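Local structure of glycoside hydrolase family protein (Novosphingobium sp. PP1Y, 6Q2F) at residues G207-I219 and V407-L419. The protein is an alpha-L-rhamnosidase, a glycoside hydrolase that cleaves terminal alpha-L-rhamnose from glycosides. Numbering follows the deposited sequence.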
ATOM      1  N   GLY A 207      19.675  24.165  11.182  1.00 44.09           N
ATOM      2  CA  GLY A 207      20.601  23.538  12.089  1.00 38.08           C
ATOM      3  C   GLY A 207      21.964  23.374  11.441  1.00 36.26           C
ATOM      4  O   GLY A 207      22.138  23.541  10.230  1.00 40.07           O
ATOM      5  N   GLU A 208      22.929  23.031  12.272  1.00 42.07           N
ATOM      6  CA  GLU A 208      24.281  22.758  11.823  1.00 46.58           C
ATOM      7  C   GLU A 208      24.506  21.261  11.698  1.00 40.14           C
ATOM      8  O   GLU A 208      23.909  20.463  12.420  1.00 40.59           O
ATOM      9  CB  GLU A 208      25.298  23.366  12.790  1.00 52.68           C
ATOM     10  CG  GLU A 208      25.378  24.886  12.712  1.00 55.99           C
ATOM     11  CD  GLU A 208      25.851  25.370  11.353  1.00 65.07           C
ATOM     12  OE1 GLU A 208      26.650  24.653  10.705  1.00 72.94           O
ATOM     13  OE2 GLU A 208      25.412  26.457  10.923  1.00 70.08           O
ATOM     14  N   VAL A 209      25.377  20.891  10.760  1.00 45.23           N
ATOM     15  CA  VAL A 209      25.770  19.506  10.535  1.00 45.94           C
ATOM     16  C   VAL A 209      27.276  19.333  10.670  1.00 49.29           C
ATOM     17  O   VAL A 209      27.752  18.410  11.338  1.00 50.10           O
ATOM     18  CB  VAL A 209      25.290  19.004   9.158  1.00 41.84           C
ATOM     19  CG1 VAL A 209      25.957  17.697   8.824  1.00 38.98           C
ATOM     20  CG2 VAL A 209      23.749  18.891   9.127  1.00 33.14           C
ATOM     21  N   GLY A 210      28.039  20.211  10.045  1.00 44.66           N
ATOM     22  CA  GLY A 210      29.479  20.167  10.167  1.00 42.22           C
ATOM     23  C   GLY A 210      30.136  20.961   9.059  1.00 46.95           C
ATOM     24  O   GLY A 210      29.479  21.502   8.169  1.00 45.94           O
ATOM     25  N   VAL A 211      31.464  21.015   9.139  1.00 40.34           N
ATOM     26  CA  VAL A 211      32.290  21.696   8.156  1.00 40.16           C
ATOM     27  C   VAL A 211      33.349  20.719   7.688  1.00 43.14           C
ATOM     28  O   VAL A 211      34.069  20.135   8.505  1.00 46.91           O
ATOM     29  CB  VAL A 211      32.932  22.963   8.735  1.00 43.11           C
ATOM     30  CG1 VAL A 211      33.630  23.759   7.650  1.00 39.32           C
ATOM     31  CG2 VAL A 211      31.867  23.804   9.394  1.00 43.38           C
ATOM     32  N   LEU A 212      33.434  20.527   6.383  1.00 40.95           N
ATOM     33  CA  LEU A 212      34.419  19.646   5.788  1.00 37.40           C
ATOM     34  C   LEU A 212      35.247  20.446   4.800  1.00 47.47           C
ATOM     35  O   LEU A 212      34.745  21.354   4.135  1.00 49.14           O
ATOM     36  CB  LEU A 212      33.769  18.461   5.077  1.00 39.68           C
ATOM     37  CG  LEU A 212      32.831  17.613   5.928  1.00 42.72           C
ATOM     38  CD1 LEU A 212      32.098  16.639   5.033  1.00 47.10           C
ATOM     39  CD2 LEU A 212      33.610  16.889   7.046  1.00 38.89           C
ATOM     40  N   ALA A 213      36.528  20.117   4.735  1.00 44.38           N
ATOM     41  CA  ALA A 213      37.417  20.686   3.742  1.00 43.47           C
ATOM     42  C   ALA A 213      38.147  19.548   3.055  1.00 43.04           C
ATOM     43  O   ALA A 213      38.438  18.516   3.665  1.00 45.56           O
ATOM     44  CB  ALA A 213      38.418  21.668   4.354  1.00 46.26           C
ATOM     45  N   PHE A 214      38.437  19.743   1.775  1.00 39.44           N
ATOM     46  CA  PHE A 214      39.116  18.720   1.001  1.00 47.80           C
ATOM     47  C   PHE A 214      39.768  19.383  -0.196  1.00 51.13           C
ATOM     48  O   PHE A 214      39.248  20.382  -0.707  1.00 49.26           O
ATOM     49  CB  PHE A 214      38.147  17.619   0.559  1.00 45.40           C
ATOM     50  CG  PHE A 214      36.877  18.133  -0.066  1.00 47.11           C
ATOM     51  CD1 PHE A 214      36.807  18.355  -1.431  1.00 46.65           C
ATOM     52  CD2 PHE A 214      35.757  18.391   0.708  1.00 40.79           C
ATOM     53  CE1 PHE A 214      35.639  18.825  -2.023  1.00 49.91           C
ATOM     54  CE2 PHE A 214      34.585  18.860   0.123  1.00 46.16           C
ATOM     55  CZ  PHE A 214      34.531  19.077  -1.248  1.00 48.44           C
ATOM     56  N   PRO A 215      40.912  18.878  -0.642  1.00 48.87           N
ATOM     57  CA  PRO A 215      41.572  19.460  -1.810  1.00 52.94           C
ATOM     58  C   PRO A 215      40.803  19.142  -3.077  1.00 50.82           C
ATOM     59  O   PRO A 215      40.117  18.122  -3.184  1.00 50.46           O
ATOM     60  CB  PRO A 215      42.952  18.791  -1.819  1.00 59.58           C
ATOM     61  CG  PRO A 215      43.099  18.167  -0.449  1.00 59.38           C
ATOM     62  CD  PRO A 215      41.713  17.814  -0.025  1.00 46.97           C
ATOM     63  N   VAL A 216      40.932  20.033  -4.049  1.00 48.95           N
ATOM     64  CA  VAL A 216      40.169  19.929  -5.285  1.00 54.96           C
ATOM     65  C   VAL A 216      41.050  20.550  -6.363  1.00 63.29           C
ATOM     66  O   VAL A 216      41.847  21.452  -6.060  1.00 66.69           O
ATOM     67  CB  VAL A 216      38.796  20.614  -5.136  1.00 55.08           C
ATOM     68  CG1 VAL A 216      37.934  19.921  -4.099  1.00 55.11           C
ATOM     69  CG2 VAL A 216      38.934  22.101  -4.851  1.00 53.41           C
ATOM     70  N   PRO A 217      40.996  20.076  -7.605  1.00 63.23           N
ATOM     71  CA  PRO A 217      41.880  20.629  -8.636  1.00 62.74           C
ATOM     72  C   PRO A 217      41.360  21.954  -9.172  1.00 71.26           C
ATOM     73  O   PRO A 217      40.153  22.146  -9.354  1.00 72.55           O
ATOM     74  CB  PRO A 217      41.864  19.548  -9.722  1.00 60.29           C
ATOM     75  CG  PRO A 217      40.510  18.940  -9.587  1.00 61.16           C
ATOM     76  CD  PRO A 217      40.199  18.947  -8.113  1.00 59.87           C
ATOM     77  N   ASP A 218      42.288  22.884  -9.404  1.00 72.84           N
ATOM     78  CA  ASP A 218      41.959  24.100 -10.133  1.00 73.42           C
ATOM     79  C   ASP A 218      41.324  23.725 -11.461  1.00 74.84           C
ATOM     80  O   ASP A 218      41.862  22.909 -12.211  1.00 74.56           O
ATOM     81  CB  ASP A 218      43.215  24.947 -10.364  1.00 76.47           C
ATOM     82  CG  ASP A 218      43.746  25.567  -9.087  1.00 81.64           C
ATOM     83  OD1 ASP A 218      42.929  26.010  -8.257  1.00 80.92           O
ATOM     84  OD2 ASP A 218      44.983  25.616  -8.915  1.00 87.34           O
ATOM     85  N   ILE A 219      40.160  24.295 -11.732  1.00 78.28           N
ATOM     86  CA  ILE A 219      39.329  23.866 -12.847  1.00 82.04           C
ATOM     87  C   ILE A 219      39.159  25.041 -13.799  1.00 85.96           C
ATOM     88  O   ILE A 219      39.150  26.204 -13.383  1.00 78.86           O
ATOM     89  CB  ILE A 219      37.967  23.320 -12.352  1.00 81.04           C
ATOM     90  CG1 ILE A 219      38.163  22.030 -11.546  1.00 84.07           C
ATOM     91  CG2 ILE A 219      36.983  23.089 -13.488  1.00 85.90           C
ATOM     92  CD1 ILE A 219      36.919  21.574 -10.805  1.00 86.70           C
ATOM     93  N   VAL A 407      37.406  13.234  -5.194  1.00 46.32           N
ATOM     94  CA  VAL A 407      38.173  13.566  -4.002  1.00 47.28           C
ATOM     95  C   VAL A 407      38.589  12.293  -3.278  1.00 45.21           C
ATOM     96  O   VAL A 407      37.786  11.362  -3.103  1.00 45.78           O
ATOM     97  CB  VAL A 407      37.337  14.470  -3.081  1.00 47.69           C
ATOM     98  CG1 VAL A 407      38.074  14.748  -1.789  1.00 45.66           C
ATOM     99  CG2 VAL A 407      36.955  15.776  -3.795  1.00 39.72           C
ATOM    100  N   ASP A 408      39.841  12.250  -2.843  1.00 43.18           N
ATOM    101  CA  ASP A 408      40.300  11.150  -2.007  1.00 47.02           C
ATOM    102  C   ASP A 408      39.630  11.260  -0.644  1.00 46.94           C
ATOM    103  O   ASP A 408      39.755  12.299   0.012  1.00 48.79           O
ATOM    104  CB  ASP A 408      41.831  11.175  -1.864  1.00 42.24           C
ATOM    105  CG  ASP A 408      42.380   9.920  -1.199  1.00 49.55           C
ATOM    106  OD1 ASP A 408      41.660   9.303  -0.381  1.00 50.28           O
ATOM    107  OD2 ASP A 408      43.530   9.538  -1.496  1.00 56.58           O
ATOM    108  N   PRO A 409      38.906  10.236  -0.190  1.00 41.40           N
ATOM    109  CA  PRO A 409      38.254  10.329   1.129  1.00 42.70           C
ATOM    110  C   PRO A 409      39.222  10.656   2.253  1.00 43.99           C
ATOM    111  O   PRO A 409      38.888  11.447   3.144  1.00 44.63           O
ATOM    112  CB  PRO A 409      37.626   8.940   1.323  1.00 41.67           C
ATOM    113  CG  PRO A 409      37.711   8.256   0.021  1.00 39.85           C
ATOM    114  CD  PRO A 409      38.702   8.938  -0.846  1.00 41.73           C
ATOM    115  N   ASP A 410      40.419  10.071   2.237  1.00 43.10           N
ATOM    116  CA  ASP A 410      41.396  10.353   3.285  1.00 47.68           C
ATOM    117  C   ASP A 410      41.823  11.814   3.308  1.00 51.24           C
ATOM    118  O   ASP A 410      42.294  12.291   4.347  1.00 53.76           O
ATOM    119  CB  ASP A 410      42.618   9.451   3.113  1.00 53.08           C
ATOM    120  CG  ASP A 410      42.275   7.986   3.270  1.00 60.00           C
ATOM    121  OD1 ASP A 410      41.430   7.669   4.136  1.00 62.26           O
ATOM    122  OD2 ASP A 410      42.831   7.154   2.522  1.00 62.34           O
ATOM    123  N   SER A 411      41.655  12.531   2.194  1.00 50.29           N
ATOM    124  CA  SER A 411      41.993  13.950   2.145  1.00 51.28           C
ATOM    125  C   SER A 411      40.972  14.824   2.859  1.00 49.22           C
ATOM    126  O   SER A 411      41.278  15.984   3.153  1.00 51.25           O
ATOM    127  CB  SER A 411      42.092  14.428   0.698  1.00 55.60           C
ATOM    128  OG  SER A 411      42.845  13.535  -0.091  1.00 71.06           O
ATOM    129  N   VAL A 412      39.761  14.319   3.109  1.00 44.83           N
ATOM    130  CA  VAL A 412      38.717  15.167   3.674  1.00 44.61           C
ATOM    131  C   VAL A 412      39.014  15.438   5.141  1.00 44.25           C
ATOM    132  O   VAL A 412      39.307  14.517   5.912  1.00 43.76           O
ATOM    133  CB  VAL A 412      37.334  14.525   3.505  1.00 42.28           C
ATOM    134  CG1 VAL A 412      36.271  15.395   4.187  1.00 35.71           C
ATOM    135  CG2 VAL A 412      37.017  14.337   2.027  1.00 45.78           C
ATOM    136  N   ILE A 413      38.926  16.707   5.532  1.00 46.28           N
ATOM    137  CA  ILE A 413      39.227  17.148   6.888  1.00 47.05           C
ATOM    138  C   ILE A 413      37.953  17.660   7.538  1.00 45.63           C
ATOM    139  O   ILE A 413      37.181  18.402   6.921  1.00 44.76           O
ATOM    140  CB  ILE A 413      40.315  18.241   6.900  1.00 47.73           C
ATOM    141  CG1 ILE A 413      41.632  17.702   6.342  1.00 45.18           C
ATOM    142  CG2 ILE A 413      40.538  18.755   8.305  1.00 54.74           C
ATOM    143  CD1 ILE A 413      42.680  18.786   6.152  1.00 49.60           C
ATOM    144  N   ASP A 414      37.747  17.277   8.791  1.00 43.73           N
ATOM    145  CA  ASP A 414      36.599  17.724   9.571  1.00 38.85           C
ATOM    146  C   ASP A 414      36.988  18.983  10.326  1.00 38.94           C
ATOM    147  O   ASP A 414      37.669  18.919  11.347  1.00 54.67           O
ATOM    148  CB  ASP A 414      36.152  16.630  10.529  1.00 43.52           C
ATOM    149  CG  ASP A 414      34.843  16.960  11.210  1.00 52.78           C
ATOM    150  OD1 ASP A 414      34.405  18.133  11.133  1.00 49.93           O
ATOM    151  OD2 ASP A 414      34.248  16.048  11.820  1.00 54.21           O
ATOM    152  N   LEU A 415      36.514  20.132   9.849  1.00 45.17           N
ATOM    153  CA  LEU A 415      36.758  21.417  10.486  1.00 47.03           C
ATOM    154  C   LEU A 415      35.615  21.863  11.395  1.00 44.11           C
ATOM    155  O   LEU A 415      35.529  23.052  11.714  1.00 50.73           O
ATOM    156  CB  LEU A 415      36.997  22.491   9.426  1.00 51.27           C
ATOM    157  CG  LEU A 415      38.157  22.286   8.463  1.00 52.20           C
ATOM    158  CD1 LEU A 415      38.221  23.426   7.457  1.00 52.19           C
ATOM    159  CD2 LEU A 415      39.449  22.195   9.255  1.00 52.55           C
ATOM    160  N   THR A 416      34.739  20.946  11.817  1.00 50.95           N
ATOM    161  CA  THR A 416      33.569  21.344  12.602  1.00 54.81           C
ATOM    162  C   THR A 416      33.977  22.126  13.848  1.00 67.76           C
ATOM    163  O   THR A 416      33.390  23.170  14.158  1.00 71.59           O
ATOM    164  CB  THR A 416      32.749  20.113  12.971  1.00 50.63           C
ATOM    165  OG1 THR A 416      32.365  19.427  11.772  1.00 53.01           O
ATOM    166  CG2 THR A 416      31.485  20.520  13.716  1.00 53.25           C
ATOM    167  N   ASP A 417      34.987  21.630  14.566  1.00 74.07           N
ATOM    168  CA  ASP A 417      35.659  22.322  15.665  1.00 77.39           C
ATOM    169  C   ASP A 417      35.825  23.822  15.445  1.00 78.05           C
ATOM    170  O   ASP A 417      35.547  24.630  16.335  1.00 82.78           O
ATOM    171  CB  ASP A 417      37.061  21.732  15.874  1.00 83.69           C
ATOM    172  CG  ASP A 417      37.071  20.538  16.798  1.00 91.67           C
ATOM    173  OD1 ASP A 417      35.984  20.136  17.277  1.00 97.01           O
ATOM    174  OD2 ASP A 417      38.178  19.998  17.039  1.00 92.78           O
ATOM    175  N   LYS A 418      36.310  24.193  14.265  1.00 75.42           N
ATOM    176  CA  LYS A 418      36.866  25.519  14.050  1.00 70.86           C
ATOM    177  C   LYS A 418      35.831  26.572  13.679  1.00 66.00           C
ATOM    178  O   LYS A 418      36.176  27.755  13.624  1.00 67.11           O
ATOM    179  CB  LYS A 418      37.937  25.439  12.960  1.00 71.70           C
ATOM    180  CG  LYS A 418      38.724  24.130  12.987  1.00 71.93           C
ATOM    181  CD  LYS A 418      39.623  24.039  14.212  1.00 77.39           C
ATOM    182  CE  LYS A 418      41.060  24.430  13.886  1.00 77.23           C
ATOM    183  NZ  LYS A 418      41.774  23.319  13.199  1.00 74.84           N
ATOM    184  N   LEU A 419      34.586  26.191  13.406  1.00 65.41           N
ATOM    185  CA  LEU A 419      33.574  27.188  13.097  1.00 71.09           C
ATOM    186  C   LEU A 419      33.068  27.822  14.388  1.00 70.99           C
ATOM    187  O   LEU A 419      32.647  27.119  15.312  1.00 73.86           O
ATOM    188  CB  LEU A 419      32.418  26.571  12.306  1.00 69.71           C
ATOM    189  CG  LEU A 419      31.527  27.595  11.585  1.00 74.69           C
ATOM    190  CD1 LEU A 419      30.958  27.023  10.306  1.00 79.01           C
ATOM    191  CD2 LEU A 419      30.384  28.064  12.462  1.00 78.77           C
TER
HETATM  192  O   HOH W   1      29.814  17.320  12.444  1.00 59.24           O
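The amide of V211 is bound by a side chain, not by a backbone carbonyl: its N-H meets T416 OG1 at 3.2 Å and 165°. T416 OG1 is anti to its own carbonyl carbon (chi1 -58°), which places it for the V211 N-H. The hydrogen bond from T416 N to D414 OD1 closes an Asx turn, and D414 OD2 is also salt-bridged to R529, consistent with a carboxylate held at both oxygens. At L415 the pairing is bent: its N still reaches V211 O at 2.8 Å, but at 138° and tilted out of the carbonyl plane. Regular antiparallel pairing is confined to A213 and I413, whose reciprocal bonds are nearly straight, and the adjoining non-hydrogen-bonded pair L212-D414. On the face carrying A213, its CB touches L415 CD1 at 3.6 Å. Beyond this pairing, V407 crosses F214 at about a right angle, with V407 CG2 lying 3.5 Å from F214 CD1, while V412 CG2 packs on F214 CB. An alanine in place of F214 would keep CB but remove the ring, and would probably leave the V407 methyls without the ring they pack on and open a gap there. At the other end, V211 CG2 presses on L419 CD1 at 3.5 Å, tighter than usual carbon contact. Strand 206-217 also pairs with strand 436-447, and V209 and G210 both face L443 in a classic beta bulge. The arrangement is that of a short edge strand closing one side of a four-stranded antiparallel sheet, held by three backbone hydrogen bonds and one from V211 N to the T416 hydroxyl.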